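Local coordinates for beta-lactamase-like protein (Novosphingobium pentaromativorans US6-1, PDB 6AUF) that probably hydrolyses beta-lactam antibiotics as a dizinc metallo-beta-lactamase of the B3 type, at residues Val56-Ile61 against Ala80-Leu85. Numbering follows the deposited sequence.
Sequences VGTCGI and ADAAPL
Thr58 and Leu85 meet methyl to methyl: CG2 of Thr58 lies 3.9 Å from CD2 of Leu85, and the two side chains approach at a slant. Ala82 adds a looser touch, its CB 4.5 Å from Thr58 CG2. The threonine methyl therefore meets two aliphatic groups: the single methyl of alanine stays at the edge of contact, whereas the longer, branched leucine brings its CD2 up against it.

Threonine suits this place because its beta carbon divides two tasks. With chi1 at 76°, OG1 sits between the backbone N and the carbonyl carbon, turned back over its own loop, while CG2 stands anti to the carbonyl carbon and projects to the helix. OG1 accepts from Ile61 N at 3.0 Å, nearly straight. Gly60 N reaches it at 3.1 Å on a more bent path, which gives an ST motif combined with an ST turn. The same hydroxyl is bonded to the carbonyl O of Trp40, so the buried oxygen is held by two backbone N-H groups of its own loop and by that carbonyl. The turn is closed further by Thr58 N bonding to Ile61 O at 2.9 Å, and the disulfide of Cys59 with Cys31 ties it to the N-terminal region.

The loop joins strands 53-55 and 64-66, and Ile61 touches the zinc ligand His251. Val56 O is bonded to Asn89 ND2 farther along helix 83-91, a polar tie to the same helix. Since the threonine hydroxyl is engaged elsewhere, what links Thr58 to residues 80-85 is van der Waals packing of methyl groups, small in area and without directional bonds.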
ATOM      1  N   VAL A  56      -4.279  -3.482  10.403  1.00 75.80           N
ATOM      2  CA  VAL A  56      -4.712  -4.856  10.613  1.00 72.87           C
ATOM      3  C   VAL A  56      -3.748  -5.795   9.910  1.00 73.25           C
ATOM      4  O   VAL A  56      -4.042  -6.981   9.728  1.00 75.71           O
ATOM      5  CB  VAL A  56      -6.151  -5.072  10.111  1.00 75.79           C
ATOM      6  CG1 VAL A  56      -7.155  -4.464  11.078  1.00 75.57           C
ATOM      7  CG2 VAL A  56      -6.311  -4.471   8.717  1.00 74.23           C
ATOM      8  N   GLY A  57      -2.598  -5.266   9.501  1.00 74.53           N
ATOM      9  CA  GLY A  57      -1.595  -6.047   8.811  1.00 69.48           C
ATOM     10  C   GLY A  57      -0.694  -6.786   9.778  1.00 74.16           C
ATOM     11  O   GLY A  57      -1.005  -6.958  10.961  1.00 88.16           O
ATOM     12  N   THR A  58       0.446  -7.236   9.251  1.00 67.65           N
ATOM     13  CA  THR A  58       1.468  -7.929  10.014  1.00 73.48           C
ATOM     14  C   THR A  58       2.543  -6.947  10.459  1.00 74.39           C
ATOM     15  O   THR A  58       2.472  -5.741  10.198  1.00 63.73           O
ATOM     16  CB  THR A  58       2.112  -9.043   9.194  1.00 75.93           C
ATOM     17  OG1 THR A  58       3.020  -8.457   8.256  1.00 76.84           O
ATOM     18  CG2 THR A  58       1.064  -9.844   8.454  1.00 64.41           C
ATOM     19  N   CYS A  59       3.563  -7.492  11.137  1.00 73.27           N
ATOM     20  CA  CYS A  59       4.707  -6.703  11.583  1.00 73.44           C
ATOM     21  C   CYS A  59       5.512  -6.126  10.422  1.00 76.10           C
ATOM     22  O   CYS A  59       6.180  -5.099  10.597  1.00 71.86           O
ATOM     23  CB  CYS A  59       5.619  -7.559  12.467  1.00 76.60           C
ATOM     24  SG  CYS A  59       5.076  -7.760  14.210  1.00 81.18           S
ATOM     25  N   GLY A  60       5.465  -6.757   9.249  1.00 68.53           N
ATOM     26  CA  GLY A  60       6.274  -6.328   8.130  1.00 68.83           C
ATOM     27  C   GLY A  60       5.495  -5.685   6.994  1.00 68.15           C
ATOM     28  O   GLY A  60       6.019  -4.806   6.302  1.00 66.22           O
ATOM     29  N   ILE A  61       4.248  -6.105   6.787  1.00 61.94           N
ATOM     30  CA  ILE A  61       3.437  -5.639   5.671  1.00 63.95           C
ATOM     31  C   ILE A  61       2.147  -5.045   6.215  1.00 67.12           C
ATOM     32  O   ILE A  61       1.475  -5.666   7.045  1.00 70.56           O
ATOM     33  CB  ILE A  61       3.128  -6.772   4.676  1.00 62.06           C
ATOM     34  CG1 ILE A  61       4.423  -7.388   4.135  1.00 66.32           C
ATOM     35  CG2 ILE A  61       2.258  -6.241   3.551  1.00 52.09           C
ATOM     36  CD1 ILE A  61       5.268  -6.432   3.269  1.00 59.18           C
ATOM     37  N   ALA A  80       1.295 -14.072   0.563  1.00 80.16           N
ATOM     38  CA  ALA A  80       0.340 -15.063   0.077  1.00 84.11           C
ATOM     39  C   ALA A  80      -0.232 -15.915   1.199  1.00 85.55           C
ATOM     40  O   ALA A  80      -1.346 -16.430   1.069  1.00 99.55           O
ATOM     41  CB  ALA A  80       0.994 -15.955  -0.976  1.00 88.74           C
ATOM     42  N   ASP A  81       0.498 -16.085   2.300  1.00 76.51           N
ATOM     43  CA  ASP A  81       0.036 -16.947   3.386  1.00 86.20           C
ATOM     44  C   ASP A  81      -0.607 -16.176   4.527  1.00 86.20           C
ATOM     45  O   ASP A  81      -0.902 -16.769   5.566  1.00 91.42           O
ATOM     46  CB  ASP A  81       1.190 -17.794   3.942  1.00 82.78           C
ATOM     47  CG  ASP A  81       2.304 -16.945   4.562  1.00 87.39           C
ATOM     48  OD1 ASP A  81       2.198 -15.697   4.537  1.00 86.60           O
ATOM     49  OD2 ASP A  81       3.295 -17.524   5.059  1.00 86.90           O
ATOM     50  N   ALA A  82      -0.835 -14.877   4.363  1.00 85.05           N
ATOM     51  CA  ALA A  82      -1.159 -14.016   5.490  1.00 85.06           C
ATOM     52  C   ALA A  82      -2.651 -13.757   5.659  1.00 86.79           C
ATOM     53  O   ALA A  82      -3.033 -13.041   6.590  1.00 91.58           O
ATOM     54  CB  ALA A  82      -0.411 -12.683   5.358  1.00 76.34           C
ATOM     55  N   ALA A  83      -3.502 -14.324   4.805  1.00 80.67           N
ATOM     56  CA  ALA A  83      -4.937 -14.072   4.884  1.00 87.20           C
ATOM     57  C   ALA A  83      -5.476 -14.247   6.310  1.00 97.04           C
ATOM     58  O   ALA A  83      -6.061 -13.308   6.873  1.00 92.86           O
ATOM     59  CB  ALA A  83      -5.673 -14.991   3.907  1.00 89.91           C
ATOM     60  N   PRO A  84      -5.304 -15.421   6.933  1.00 96.05           N
ATOM     61  CA  PRO A  84      -5.859 -15.612   8.288  1.00 98.39           C
ATOM     62  C   PRO A  84      -5.357 -14.597   9.306  1.00 93.51           C
ATOM     63  O   PRO A  84      -6.109 -14.212  10.209  1.00 83.93           O
ATOM     64  CB  PRO A  84      -5.420 -17.040   8.654  1.00 97.34           C
ATOM     65  CG  PRO A  84      -5.205 -17.719   7.338  1.00101.25           C
ATOM     66  CD  PRO A  84      -4.673 -16.647   6.413  1.00 98.80           C
ATOM     67  N   LEU A  85      -4.107 -14.150   9.192  1.00 89.50           N
ATOM     68  CA  LEU A  85      -3.593 -13.173  10.144  1.00 84.55           C
ATOM     69  C   LEU A  85      -4.457 -11.918  10.161  1.00 83.88           C
ATOM     70  O   LEU A  85      -4.877 -11.457  11.230  1.00 80.82           O
ATOM     71  CB  LEU A  85      -2.142 -12.831   9.808  1.00 87.79           C
ATOM     72  CG  LEU A  85      -1.075 -13.845  10.225  1.00 95.16           C
ATOM     73  CD1 LEU A  85      -1.414 -15.233   9.727  1.00 99.45           C
ATOM     74  CD2 LEU A  85       0.273 -13.410   9.687  1.00 88.21           C
TER